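Local atomic coordinates of leucine aminopeptidase 2, chloroplastic (PDB entry 5LHK), a protein that probably removes unsubstituted N-terminal amino acids from peptides as a manganese-dependent aminopeptidase of the M17 family. Residues A[264-269]-A[282-287]; A[369-374]-A[461-466]; A[239-244]-A[311-316]; A[338-343]-A[434-439]. All blocks are in the same frame, centred on the assembly; numbering follows the deposited sequence.

Interaction 1: A[264-269]-A[282-287]; sequences TFDSGG and KADMGG. With MN (manganese (II) ion), chain B; MN (manganese (II) ion), chain C.
The carboxylates of Asp266 and Asp284 lie nearly parallel, their planes about 19° apart, but well offset, and a manganese ion links them. The manganese of chain B stands off the face of the Asp266 group that is turned to Asp284, and the chain C ion lies in the plane of that carboxylate, off its OD2 edge. Asp266 CB rests against a face of the Asp284 group, 3.0 Å from Asp284 OD2. The ring of Phe265 is met obliquely, its CD1 lying 4.0 Å from Lys282 N. Asp266 OD2 is shared by both metals, at 2.1 Å from the chain C manganese and 2.4 Å from the chain B ion. Asp284 OD2 binds the chain B ion alone, at 2.0 Å, and the two OD2 atoms sit 3.0 Å apart, a spacing that the shared metal charge probably makes tolerable. Each second oxygen is pinned in turn: Asp266 OD1 by Asn316 ND2, with a weak bond from Gly268 N, and Asp284 OD1 by the hydroxyl of Thr373. With CG of Asp266 opposite the backbone N (chi1 -171°), the carboxylate reaches out from its short strand toward the ions. Away from the metals, Met285 CG packs on Thr264 CA at 3.7 Å, just before helix 286-301, for which Met285 is the N-cap residue. Val325 of the second subunit packs on Phe265. Lys261, Asp343 and Glu345 complete the ligand set, and water 1 binds both ions, at 2.2 Å from the chain B manganese. A carboxylate and a water bridging two metals are characteristic of the dinuclear active site of M17 aminopeptidases.

Interaction 2: A[369-374]-A[461-466]; sequences VDVATL and LDIAAP
A side-chain bond carries the pairing on where the strands stop: Leu374 N donates to Asp462 OD1 at 3.2 Å, coming from above the carboxylate plane, 48° out of it. The same oxygen also accepts from the amide of Thr375, so one carboxylate oxygen grips two successive N-H groups of the turn that leaves strand 367-372. Asp462 can do this because its CG lies trans to its own backbone N (chi1 -170°), which sends the carboxylate beyond the strand end, where Leu374 CB lies beside it. Before that point the pairing is a regular parallel ladder. Leu461 N bonds to Asp370 O at 2.8 Å, Ala372 N to Leu461 O at 3.0 Å, and Ile463 N to Ala372 O at 2.9 Å. On the face carrying Val371 and Leu461, Val371 CG1 touches Ile463 CD1 at 3.7 Å, while Val371 CG2 and Leu461 CD2 meet at an oblique crossing, 4.1 Å apart. Phe411 covers Leu461 and Ile463. Farther on, Thr373 centres an inverse gamma turn and lies close on Ala464, their CA atoms 3.6 Å apart, while its hydroxyl bonds to Asp284 of the metal site. Strand 255-263 flanks the other edge of 369-372. The chemistry implies a core ladder whose end is tied by a buried carboxylate, which probably keeps Thr373 in place as a second-shell partner of the manganese ligand.

Interaction 3: A[239-244]-A[311-316]; sequences RYVELT and LPLAEN
Arg239 and Leu313 pair through two backbone bonds, Arg239 N to Leu313 O at 2.9 Å and Leu313 N to Arg239 O at 2.8 Å, in an antiparallel ladder of the mixed sheet of the catalytic domain. Val241 and Leu311 form the second hydrogen-bonded pair, and the strand axes run at 160° to each other. Between them Tyr240 faces Pro312 in a non-hydrogen-bonded pair, a position where the missing N-H of proline costs this ladder nothing. The Tyr240 ring, whose CG is trans to the backbone N (chi1 179°), lies along the neighbouring strand: Pro312 N approaches its edge, 3.8 Å from Tyr240 CD1, and Leu311 O comes in obliquely. On the face of Val241, Val241 CG2 and Leu313 CD1 meet at 4.0 Å, and Arg239 CB touches the same methyl group.

Outside this shell, helix 193-207 packs on Val241 and Leu313, helix 286-301 on Leu311, and helix 345-358 on Tyr240 and Pro312, so that helices cover both faces as in an alpha/beta sandwich. An alanine in place of Tyr240 would remove the ring and is likely to leave a gap beside Pro312 and Val353 of helix 345-358, and Glu242 OE2 without its hydroxyl partner. Arg356 makes a salt bridge to Glu242 OE2, and Tyr240 OH donates to that same oxygen at 2.7 Å, reaching it on the anti side, 27° out of the carboxylate plane.

Interaction 4: A[338-343]-A[434-439]; sequences EITHTD and CSHRHG. With MN (manganese (II) ion), chain C.
Thr340 hooks onto Cys434 where two irregular loops meet, one entering the metal-binding turn ahead of helix 345-358, the other holding an ST turn at Ser435 ahead of helix 440-449. Its CB lies 3.8 Å from His436 NE2. At the tip, Thr340 OG1 donates to Cys434 O at 2.6 Å, in the carbonyl plane and on a lone pair, with a C=O...donor angle of 120°. The methyl CG2 comes no nearer than 4.1 Å to Cys434 O. With OG1 set between the backbone N and carbonyl carbon (chi1 52°), the hydroxyl faces the opposing loop. A valine here would lack the donor and would probably leave Cys434 O without this partner and the loops less firmly joined at this point.

Next along, His341 CB packs on Cys434 CB at 3.5 Å, and His436 CE1 nears the edge of the His341 ring. Cys434 SG sits over the centre of the His436 ring, 3.8 Å above its plane. Arg278 of the fourth subunit packs on His436. His341 in turn braces the metal ligand, its ND1 accepting in the ring plane from Asp343 N at 3.2 Å, while Asp343 binds the chain C manganese through O and, at 2.2 Å, OD1.

In the fold
All four contacts belong to the catalytic domain; interactions 1 and 4 hold manganese ligands, and interactions 2 and 3 build the sheet behind them. Interaction 3 (239-244 with 311-316) and interaction 2 (369-374 with 461-466) lie on the same mixed sheet, their centres about 16 Å apart without touching. Interaction 1 sits between them, 12 to 13 Å from each centre, and falls within the chain span that interaction 3 brackets. It meets interaction 3 at Ser267 and Asn316. Interaction 4 lies farther out, about 17 Å from interaction 1, sharing the chain C ion and both waters; its segments alternate along the chain with those of interaction 2. Strand ends and loops distant in sequence thus meet at one metal site.

Interaction 1: A[264-269]-A[282-287]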
loop_
_atom_site.group_PDB
_atom_site.type_symbol
_atom_site.label_atom_id
_atom_site.label_comp_id
_atom_site.label_asym_id
_atom_site.label_seq_id
_atom_site.Cartn_x
_atom_site.Cartn_y
_atom_site.Cartn_z
ATOM N N THR A 264 16.676 22.678 -5.954
ATOM C CA THR A 264 17.211 22.135 -7.190
ATOM C C THR A 264 16.979 20.641 -7.298
ATOM O O THR A 264 16.953 20.107 -8.398
ATOM C CB THR A 264 18.704 22.441 -7.349
ATOM O OG1 THR A 264 19.439 21.890 -6.249
ATOM C CG2 THR A 264 18.906 23.951 -7.428
ATOM N N PHE A 265 16.815 19.975 -6.153
ATOM C CA PHE A 265 16.449 18.571 -6.109
ATOM C C PHE A 265 15.715 18.291 -4.815
ATOM O O PHE A 265 16.280 18.447 -3.723
ATOM C CB PHE A 265 17.696 17.691 -6.191
ATOM C CG PHE A 265 17.383 16.226 -6.278
ATOM C CD1 PHE A 265 16.806 15.694 -7.424
ATOM C CD2 PHE A 265 17.639 15.383 -5.200
ATOM C CE1 PHE A 265 16.497 14.339 -7.500
ATOM C CE2 PHE A 265 17.333 14.030 -5.265
ATOM C CZ PHE A 265 16.766 13.507 -6.420
ATOM N N ASP A 266 14.458 17.880 -4.937
ATOM C CA ASP A 266 13.637 17.535 -3.779
ATOM C C ASP A 266 13.410 16.029 -3.677
ATOM O O ASP A 266 12.466 15.506 -4.247
ATOM C CB ASP A 266 12.308 18.290 -3.848
ATOM C CG ASP A 266 11.490 18.166 -2.567
ATOM O OD1 ASP A 266 12.004 17.619 -1.562
ATOM O OD2 ASP A 266 10.324 18.634 -2.570
ATOM N N SER A 267 14.272 15.345 -2.927
ATOM C CA SER A 267 14.078 13.920 -2.643
ATOM C C SER A 267 13.017 13.638 -1.596
ATOM O O SER A 267 12.568 12.503 -1.469
ATOM C CB SER A 267 15.369 13.283 -2.157
ATOM O OG SER A 267 15.584 13.609 -0.791
ATOM N N GLY A 268 12.666 14.655 -0.818
ATOM C CA GLY A 268 11.813 14.485 0.341
ATOM C C GLY A 268 12.538 14.652 1.655
ATOM O O GLY A 268 11.912 14.991 2.656
ATOM N N GLY A 269 13.852 14.432 1.649
ATOM C CA GLY A 269 14.645 14.394 2.873
ATOM C C GLY A 269 14.454 13.054 3.571
ATOM O O GLY A 269 14.284 12.035 2.908
ATOM N N LYS A 282 13.920 17.039 -9.815
ATOM C CA LYS A 282 14.753 18.126 -10.345
ATOM C C LYS A 282 13.974 19.417 -10.686
ATOM O O LYS A 282 14.590 20.477 -10.853
ATOM C CB LYS A 282 15.469 17.653 -11.620
ATOM C CG LYS A 282 14.546 17.478 -12.825
ATOM C CD LYS A 282 15.281 17.090 -14.101
ATOM C CE LYS A 282 14.275 16.902 -15.226
ATOM N NZ LYS A 282 14.935 16.489 -16.488
ATOM N N ALA A 283 12.649 19.309 -10.846
ATOM C CA ALA A 283 11.797 20.427 -11.276
ATOM C C ALA A 283 11.297 21.289 -10.123
ATOM O O ALA A 283 10.499 22.195 -10.338
ATOM C CB ALA A 283 10.602 19.902 -12.069
ATOM N N ASP A 284 11.787 21.041 -8.907
ATOM C CA ASP A 284 11.288 21.730 -7.733
ATOM C C ASP A 284 11.892 23.144 -7.599
ATOM O O ASP A 284 11.702 23.825 -6.594
ATOM C CB ASP A 284 11.559 20.862 -6.500
ATOM C CG ASP A 284 10.599 21.130 -5.365
ATOM O OD1 ASP A 284 9.414 21.440 -5.636
ATOM O OD2 ASP A 284 11.024 21.017 -4.192
ATOM N N MET A 285 12.623 23.582 -8.625
ATOM C CA MET A 285 13.186 24.942 -8.698
ATOM C C MET A 285 12.492 25.771 -9.785
ATOM O O MET A 285 13.003 26.816 -10.192
ATOM C CB MET A 285 14.725 24.891 -8.892
ATOM C CG MET A 285 15.265 23.837 -9.871
ATOM S SD MET A 285 14.510 23.819 -11.512
ATOM C CE MET A 285 15.173 25.308 -12.221
ATOM N N GLY A 286 11.316 25.310 -10.232
ATOM C CA GLY A 286 10.544 25.969 -11.287
ATOM C C GLY A 286 10.132 27.393 -10.941
ATOM O O GLY A 286 10.070 28.261 -11.825
ATOM N N GLY A 287 9.848 27.637 -9.667
ATOM C CA GLY A 287 9.521 28.973 -9.211
ATOM C C GLY A 287 10.702 29.915 -9.351
ATOM O O GLY A 287 10.557 31.027 -9.858
HETATM MN MN MN B . 9.634 20.901 -2.725
HETATM MN MN MN C . 9.012 18.497 -0.870
HETATM O O HOH W 1 7.757 20.245 -1.761
HETATM O O HOH W 2 6.832 17.783 -1.987
#

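Interaction 2: A[369-374]-A[461-466]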
loop_
_atom_site.group_PDB
_atom_site.type_symbol
_atom_site.label_atom_id
_atom_site.label_comp_id
_atom_site.label_asym_id
_atom_site.label_seq_id
_atom_site.Cartn_x
_atom_site.Cartn_y
_atom_site.Cartn_z
ATOM N N VAL A 369 5.668 39.126 -4.577
ATOM C CA VAL A 369 5.015 37.981 -5.242
ATOM C C VAL A 369 5.961 36.808 -5.136
ATOM O O VAL A 369 7.134 36.929 -5.522
ATOM C CB VAL A 369 4.738 38.264 -6.727
ATOM C CG1 VAL A 369 4.181 37.035 -7.439
ATOM C CG2 VAL A 369 3.782 39.439 -6.850
ATOM N N ASP A 370 5.488 35.698 -4.578
ATOM C CA ASP A 370 6.301 34.476 -4.554
ATOM C C ASP A 370 5.771 33.461 -5.560
ATOM O O ASP A 370 4.567 33.398 -5.824
ATOM C CB ASP A 370 6.439 33.885 -3.146
ATOM C CG ASP A 370 5.245 33.077 -2.723
ATOM O OD1 ASP A 370 5.082 31.957 -3.231
ATOM O OD2 ASP A 370 4.474 33.549 -1.872
ATOM N N VAL A 371 6.696 32.697 -6.137
ATOM C CA VAL A 371 6.380 31.676 -7.125
ATOM C C VAL A 371 7.090 30.411 -6.675
ATOM O O VAL A 371 8.290 30.439 -6.381
ATOM C CB VAL A 371 6.831 32.091 -8.542
ATOM C CG1 VAL A 371 6.319 31.106 -9.581
ATOM C CG2 VAL A 371 6.329 33.495 -8.871
ATOM N N ALA A 372 6.345 29.312 -6.599
ATOM C CA ALA A 372 6.843 28.087 -5.992
ATOM C C ALA A 372 6.106 26.845 -6.487
ATOM O O ALA A 372 4.875 26.820 -6.552
ATOM C CB ALA A 372 6.718 28.202 -4.484
ATOM N N THR A 373 6.868 25.818 -6.842
ATOM C CA THR A 373 6.334 24.468 -7.033
ATOM C C THR A 373 6.130 23.850 -5.640
ATOM O O THR A 373 6.906 22.988 -5.190
ATOM C CB THR A 373 7.308 23.617 -7.864
ATOM O OG1 THR A 373 8.609 23.663 -7.266
ATOM C CG2 THR A 373 7.390 24.160 -9.302
ATOM N N LEU A 374 5.102 24.324 -4.944
ATOM C CA LEU A 374 5.055 24.165 -3.477
ATOM C C LEU A 374 4.309 22.925 -3.000
ATOM O O LEU A 374 4.772 22.206 -2.128
ATOM C CB LEU A 374 4.459 25.416 -2.811
ATOM C CG LEU A 374 4.744 25.575 -1.313
ATOM C CD1 LEU A 374 6.237 25.745 -1.025
ATOM C CD2 LEU A 374 3.957 26.753 -0.757
ATOM N N LEU A 461 1.974 32.245 -5.848
ATOM C CA LEU A 461 1.662 31.444 -7.020
ATOM C C LEU A 461 2.222 30.050 -6.808
ATOM O O LEU A 461 3.440 29.874 -6.758
ATOM C CB LEU A 461 2.285 32.053 -8.274
ATOM C CG LEU A 461 1.561 33.194 -8.982
ATOM C CD1 LEU A 461 1.183 34.290 -8.019
ATOM C CD2 LEU A 461 2.438 33.740 -10.109
ATOM N N ASP A 462 1.329 29.068 -6.681
ATOM C CA ASP A 462 1.697 27.670 -6.479
ATOM C C ASP A 462 1.516 26.965 -7.814
ATOM O O ASP A 462 0.402 26.826 -8.289
ATOM C CB ASP A 462 0.810 27.053 -5.402
ATOM C CG ASP A 462 1.279 25.679 -4.944
ATOM O OD1 ASP A 462 2.099 25.003 -5.621
ATOM O OD2 ASP A 462 0.797 25.271 -3.871
ATOM N N ILE A 463 2.621 26.506 -8.391
ATOM C CA ILE A 463 2.678 26.079 -9.790
ATOM C C ILE A 463 3.305 24.697 -9.946
ATOM O O ILE A 463 3.827 24.371 -11.017
ATOM C CB ILE A 463 3.480 27.099 -10.637
ATOM C CG1 ILE A 463 4.960 27.190 -10.194
ATOM C CG2 ILE A 463 2.844 28.473 -10.537
ATOM C CD1 ILE A 463 5.865 27.864 -11.201
ATOM N N ALA A 464 3.243 23.883 -8.893
ATOM C CA ALA A 464 3.871 22.553 -8.894
ATOM C C ALA A 464 3.485 21.735 -10.112
ATOM O O ALA A 464 4.348 21.261 -10.836
ATOM C CB ALA A 464 3.518 21.788 -7.619
ATOM N N ALA A 465 2.187 21.607 -10.359
ATOM C CA ALA A 465 1.713 20.815 -11.499
ATOM C C ALA A 465 2.017 21.430 -12.883
ATOM O O ALA A 465 2.649 20.782 -13.689
ATOM C CB ALA A 465 0.232 20.485 -11.351
ATOM N N PRO A 466 1.596 22.674 -13.161
ATOM C CA PRO A 466 1.834 23.193 -14.519
ATOM C C PRO A 466 3.300 23.491 -14.881
ATOM O O PRO A 466 3.586 23.676 -16.061
ATOM C CB PRO A 466 0.992 24.468 -14.568
ATOM C CG PRO A 466 0.802 24.860 -13.146
ATOM C CD PRO A 466 0.773 23.590 -12.369
#

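Interaction 3: A[239-244]-A[311-316]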
loop_
_atom_site.group_PDB
_atom_site.type_symbol
_atom_site.label_atom_id
_atom_site.label_comp_id
_atom_site.label_asym_id
_atom_site.label_seq_id
_atom_site.Cartn_x
_atom_site.Cartn_y
_atom_site.Cartn_z
ATOM N N ARG A 239 22.631 27.986 -1.487
ATOM C CA ARG A 239 22.987 29.327 -1.932
ATOM C C ARG A 239 21.789 30.235 -1.776
ATOM O O ARG A 239 20.651 29.777 -1.760
ATOM C CB ARG A 239 23.409 29.328 -3.406
ATOM C CG ARG A 239 24.675 28.550 -3.719
ATOM C CD ARG A 239 25.917 29.302 -3.280
ATOM N NE ARG A 239 27.161 28.577 -3.545
ATOM C CZ ARG A 239 27.801 27.783 -2.683
ATOM N NH1 ARG A 239 27.332 27.535 -1.456
ATOM N NH2 ARG A 239 28.937 27.212 -3.053
ATOM N N TYR A 240 22.058 31.529 -1.674
ATOM C CA TYR A 240 21.015 32.540 -1.738
ATOM C C TYR A 240 21.453 33.657 -2.674
ATOM O O TYR A 240 22.557 34.185 -2.540
ATOM C CB TYR A 240 20.697 33.077 -0.341
ATOM C CG TYR A 240 19.636 34.143 -0.363
ATOM C CD1 TYR A 240 18.326 33.840 -0.737
ATOM C CD2 TYR A 240 19.948 35.472 -0.065
ATOM C CE1 TYR A 240 17.341 34.824 -0.773
ATOM C CE2 TYR A 240 18.976 36.461 -0.085
ATOM C CZ TYR A 240 17.672 36.139 -0.440
ATOM O OH TYR A 240 16.715 37.138 -0.479
ATOM N N VAL A 241 20.583 34.008 -3.619
ATOM C CA VAL A 241 20.903 34.970 -4.670
ATOM C C VAL A 241 19.850 36.073 -4.685
ATOM O O VAL A 241 18.639 35.783 -4.641
ATOM C CB VAL A 241 20.968 34.287 -6.056
ATOM C CG1 VAL A 241 21.407 35.271 -7.139
ATOM C CG2 VAL A 241 21.922 33.094 -6.018
ATOM N N GLU A 242 20.308 37.328 -4.729
ATOM C CA GLU A 242 19.422 38.478 -4.972
ATOM C C GLU A 242 19.762 39.128 -6.304
ATOM O O GLU A 242 20.933 39.352 -6.603
ATOM C CB GLU A 242 19.455 39.493 -3.816
ATOM C CG GLU A 242 18.528 39.050 -2.699
ATOM C CD GLU A 242 18.578 39.879 -1.427
ATOM O OE1 GLU A 242 19.468 40.728 -1.231
ATOM O OE2 GLU A 242 17.701 39.642 -0.587
ATOM N N LEU A 243 18.730 39.400 -7.092
ATOM C CA LEU A 243 18.842 40.007 -8.428
ATOM C C LEU A 243 18.064 41.286 -8.403
ATOM O O LEU A 243 16.927 41.271 -7.961
ATOM C CB LEU A 243 18.153 39.131 -9.474
ATOM C CG LEU A 243 18.938 38.107 -10.252
ATOM C CD1 LEU A 243 17.996 37.400 -11.210
ATOM C CD2 LEU A 243 20.060 38.789 -11.009
ATOM N N THR A 244 18.609 42.373 -8.922
ATOM C CA THR A 244 17.842 43.611 -8.991
ATOM C C THR A 244 17.880 44.219 -10.392
ATOM O O THR A 244 18.952 44.454 -10.946
ATOM C CB THR A 244 18.314 44.611 -7.925
ATOM O OG1 THR A 244 18.315 43.960 -6.654
ATOM C CG2 THR A 244 17.393 45.800 -7.848
ATOM N N LEU A 311 16.165 34.511 -4.345
ATOM C CA LEU A 311 16.228 33.099 -4.753
ATOM C C LEU A 311 16.972 32.200 -3.749
ATOM O O LEU A 311 18.194 32.079 -3.809
ATOM C CB LEU A 311 16.911 32.970 -6.117
ATOM C CG LEU A 311 16.272 33.495 -7.408
ATOM C CD1 LEU A 311 14.752 33.384 -7.443
ATOM C CD2 LEU A 311 16.722 34.914 -7.684
ATOM N N PRO A 312 16.233 31.532 -2.853
ATOM C CA PRO A 312 16.869 30.513 -2.022
ATOM C C PRO A 312 17.035 29.206 -2.800
ATOM O O PRO A 312 16.070 28.726 -3.398
ATOM C CB PRO A 312 15.883 30.347 -0.865
ATOM C CG PRO A 312 14.556 30.639 -1.475
ATOM C CD PRO A 312 14.810 31.706 -2.503
ATOM N N LEU A 313 18.253 28.657 -2.778
ATOM C CA LEU A 313 18.621 27.485 -3.571
ATOM C C LEU A 313 19.188 26.400 -2.662
ATOM O O LEU A 313 20.112 26.652 -1.895
ATOM C CB LEU A 313 19.661 27.849 -4.640
ATOM C CG LEU A 313 19.427 29.136 -5.427
ATOM C CD1 LEU A 313 20.585 29.350 -6.383
ATOM C CD2 LEU A 313 18.126 29.094 -6.198
ATOM N N ALA A 314 18.635 25.194 -2.753
ATOM C CA ALA A 314 19.102 24.076 -1.929
ATOM C C ALA A 314 18.664 22.739 -2.499
ATOM O O ALA A 314 17.767 22.683 -3.333
ATOM C CB ALA A 314 18.595 24.225 -0.502
ATOM N N GLU A 315 19.346 21.678 -2.066
ATOM C CA GLU A 315 18.881 20.310 -2.259
ATOM C C GLU A 315 18.240 19.821 -0.961
ATOM O O GLU A 315 18.726 20.142 0.126
ATOM C CB GLU A 315 20.040 19.377 -2.610
ATOM C CG GLU A 315 20.613 19.542 -4.002
ATOM C CD GLU A 315 21.534 18.392 -4.405
ATOM O OE1 GLU A 315 21.815 18.264 -5.613
ATOM O OE2 GLU A 315 21.971 17.611 -3.527
ATOM N N ASN A 316 17.167 19.038 -1.078
ATOM C CA ASN A 316 16.567 18.334 0.063
ATOM C C ASN A 316 16.885 16.840 -0.032
ATOM O O ASN A 316 16.291 16.129 -0.839
ATOM C CB ASN A 316 15.065 18.585 0.084
ATOM C CG ASN A 316 14.388 18.034 1.319
ATOM O OD1 ASN A 316 15.032 17.721 2.328
ATOM N ND2 ASN A 316 13.075 17.899 1.243
#

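Interaction 4: A[338-343]-A[434-439]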
loop_
_atom_site.group_PDB
_atom_site.type_symbol
_atom_site.label_atom_id
_atom_site.label_comp_id
_atom_site.label_asym_id
_atom_site.label_seq_id
_atom_site.Cartn_x
_atom_site.Cartn_y
_atom_site.Cartn_z
ATOM N N GLU A 338 7.795 23.856 13.661
ATOM C CA GLU A 338 8.083 22.448 13.881
ATOM C C GLU A 338 8.008 21.709 12.549
ATOM O O GLU A 338 7.037 21.859 11.798
ATOM C CB GLU A 338 7.075 21.836 14.844
ATOM C CG GLU A 338 7.303 20.365 15.132
ATOM C CD GLU A 338 6.230 19.738 15.994
ATOM O OE1 GLU A 338 5.069 20.225 15.996
ATOM O OE2 GLU A 338 6.553 18.728 16.659
ATOM N N ILE A 339 9.028 20.896 12.277
ATOM C CA ILE A 339 9.130 20.147 11.031
ATOM C C ILE A 339 8.419 18.821 11.246
ATOM O O ILE A 339 9.017 17.882 11.745
ATOM C CB ILE A 339 10.611 19.922 10.637
ATOM C CG1 ILE A 339 11.347 21.266 10.475
ATOM C CG2 ILE A 339 10.732 19.072 9.368
ATOM C CD1 ILE A 339 10.803 22.176 9.390
ATOM N N THR A 340 7.142 18.739 10.890
ATOM C CA THR A 340 6.385 17.477 11.057
ATOM C C THR A 340 6.501 16.529 9.854
ATOM O O THR A 340 6.140 15.363 9.954
ATOM C CB THR A 340 4.902 17.767 11.350
ATOM O OG1 THR A 340 4.390 18.657 10.357
ATOM C CG2 THR A 340 4.745 18.398 12.751
ATOM N N HIS A 341 6.991 17.049 8.727
ATOM C CA HIS A 341 7.206 16.281 7.506
ATOM C C HIS A 341 8.321 16.983 6.696
ATOM O O HIS A 341 8.156 18.146 6.303
ATOM C CB HIS A 341 5.902 16.201 6.695
ATOM C CG HIS A 341 5.861 15.075 5.709
ATOM N ND1 HIS A 341 6.749 14.973 4.665
ATOM C CD2 HIS A 341 5.038 14.005 5.601
ATOM C CE1 HIS A 341 6.480 13.895 3.954
ATOM N NE2 HIS A 341 5.451 13.284 4.506
ATOM N N THR A 342 9.436 16.284 6.442
ATOM C CA THR A 342 10.600 16.915 5.808
ATOM C C THR A 342 10.389 17.237 4.317
ATOM O O THR A 342 11.171 17.992 3.726
ATOM C CB THR A 342 11.923 16.127 5.992
ATOM O OG1 THR A 342 11.904 14.896 5.256
ATOM C CG2 THR A 342 12.187 15.840 7.447
ATOM N N ASP A 343 9.374 16.632 3.714
ATOM C CA ASP A 343 9.005 16.888 2.324
ATOM C C ASP A 343 8.158 18.154 2.107
ATOM O O ASP A 343 7.892 18.521 0.962
ATOM C CB ASP A 343 8.283 15.682 1.714
ATOM C CG ASP A 343 8.428 15.609 0.194
ATOM O OD1 ASP A 343 9.218 16.391 -0.401
ATOM O OD2 ASP A 343 7.761 14.747 -0.419
ATOM N N CYS A 434 3.415 20.834 8.261
ATOM C CA CYS A 434 2.533 19.811 7.699
ATOM C C CYS A 434 1.515 19.383 8.748
ATOM O O CYS A 434 1.881 18.999 9.860
ATOM C CB CYS A 434 3.340 18.602 7.208
ATOM S SG CYS A 434 2.329 17.233 6.580
ATOM N N SER A 435 0.237 19.473 8.401
ATOM C CA SER A 435 -0.850 19.075 9.301
ATOM C C SER A 435 -1.196 17.592 9.221
ATOM O O SER A 435 -1.903 17.090 10.088
ATOM C CB SER A 435 -2.106 19.858 8.955
ATOM O OG SER A 435 -2.526 19.534 7.642
ATOM N N HIS A 436 -0.730 16.924 8.165
ATOM C CA HIS A 436 -1.195 15.596 7.765
ATOM C C HIS A 436 -2.718 15.524 7.589
ATOM O O HIS A 436 -3.307 14.453 7.743
ATOM C CB HIS A 436 -0.735 14.486 8.731
ATOM C CG HIS A 436 0.701 14.578 9.144
ATOM N ND1 HIS A 436 1.719 13.948 8.461
ATOM C CD2 HIS A 436 1.287 15.201 10.193
ATOM C CE1 HIS A 436 2.868 14.198 9.054
ATOM N NE2 HIS A 436 2.632 14.950 10.111
ATOM N N ARG A 437 -3.340 16.652 7.257
ATOM C CA ARG A 437 -4.755 16.700 6.961
ATOM C C ARG A 437 -4.958 17.240 5.558
ATOM O O ARG A 437 -4.042 17.789 4.939
ATOM C CB ARG A 437 -5.474 17.562 7.984
ATOM C CG ARG A 437 -5.252 17.080 9.409
ATOM C CD ARG A 437 -6.479 17.264 10.267
ATOM N NE ARG A 437 -6.183 17.097 11.690
ATOM C CZ ARG A 437 -6.600 17.895 12.681
ATOM N NH1 ARG A 437 -7.382 18.963 12.460
ATOM N NH2 ARG A 437 -6.239 17.610 13.933
ATOM N N HIS A 438 -6.170 17.069 5.060
ATOM C CA HIS A 438 -6.574 17.681 3.802
ATOM C C HIS A 438 -6.465 19.200 3.881
ATOM O O HIS A 438 -6.648 19.788 4.953
ATOM C CB HIS A 438 -8.016 17.314 3.479
ATOM C CG HIS A 438 -8.217 15.872 3.154
ATOM N ND1 HIS A 438 -7.524 15.237 2.145
ATOM C CD2 HIS A 438 -9.051 14.946 3.683
ATOM C CE1 HIS A 438 -7.906 13.973 2.085
ATOM N NE2 HIS A 438 -8.833 13.772 3.005
ATOM N N GLY A 439 -6.175 19.825 2.742
ATOM C CA GLY A 439 -6.138 21.287 2.632
ATOM C C GLY A 439 -4.755 21.904 2.685
ATOM O O GLY A 439 -4.624 23.099 2.992
HETATM MN MN MN C . 9.012 18.497 -0.870
HETATM O O HOH W 1 7.757 20.245 -1.761
HETATM O O HOH W 2 6.832 17.783 -1.987
#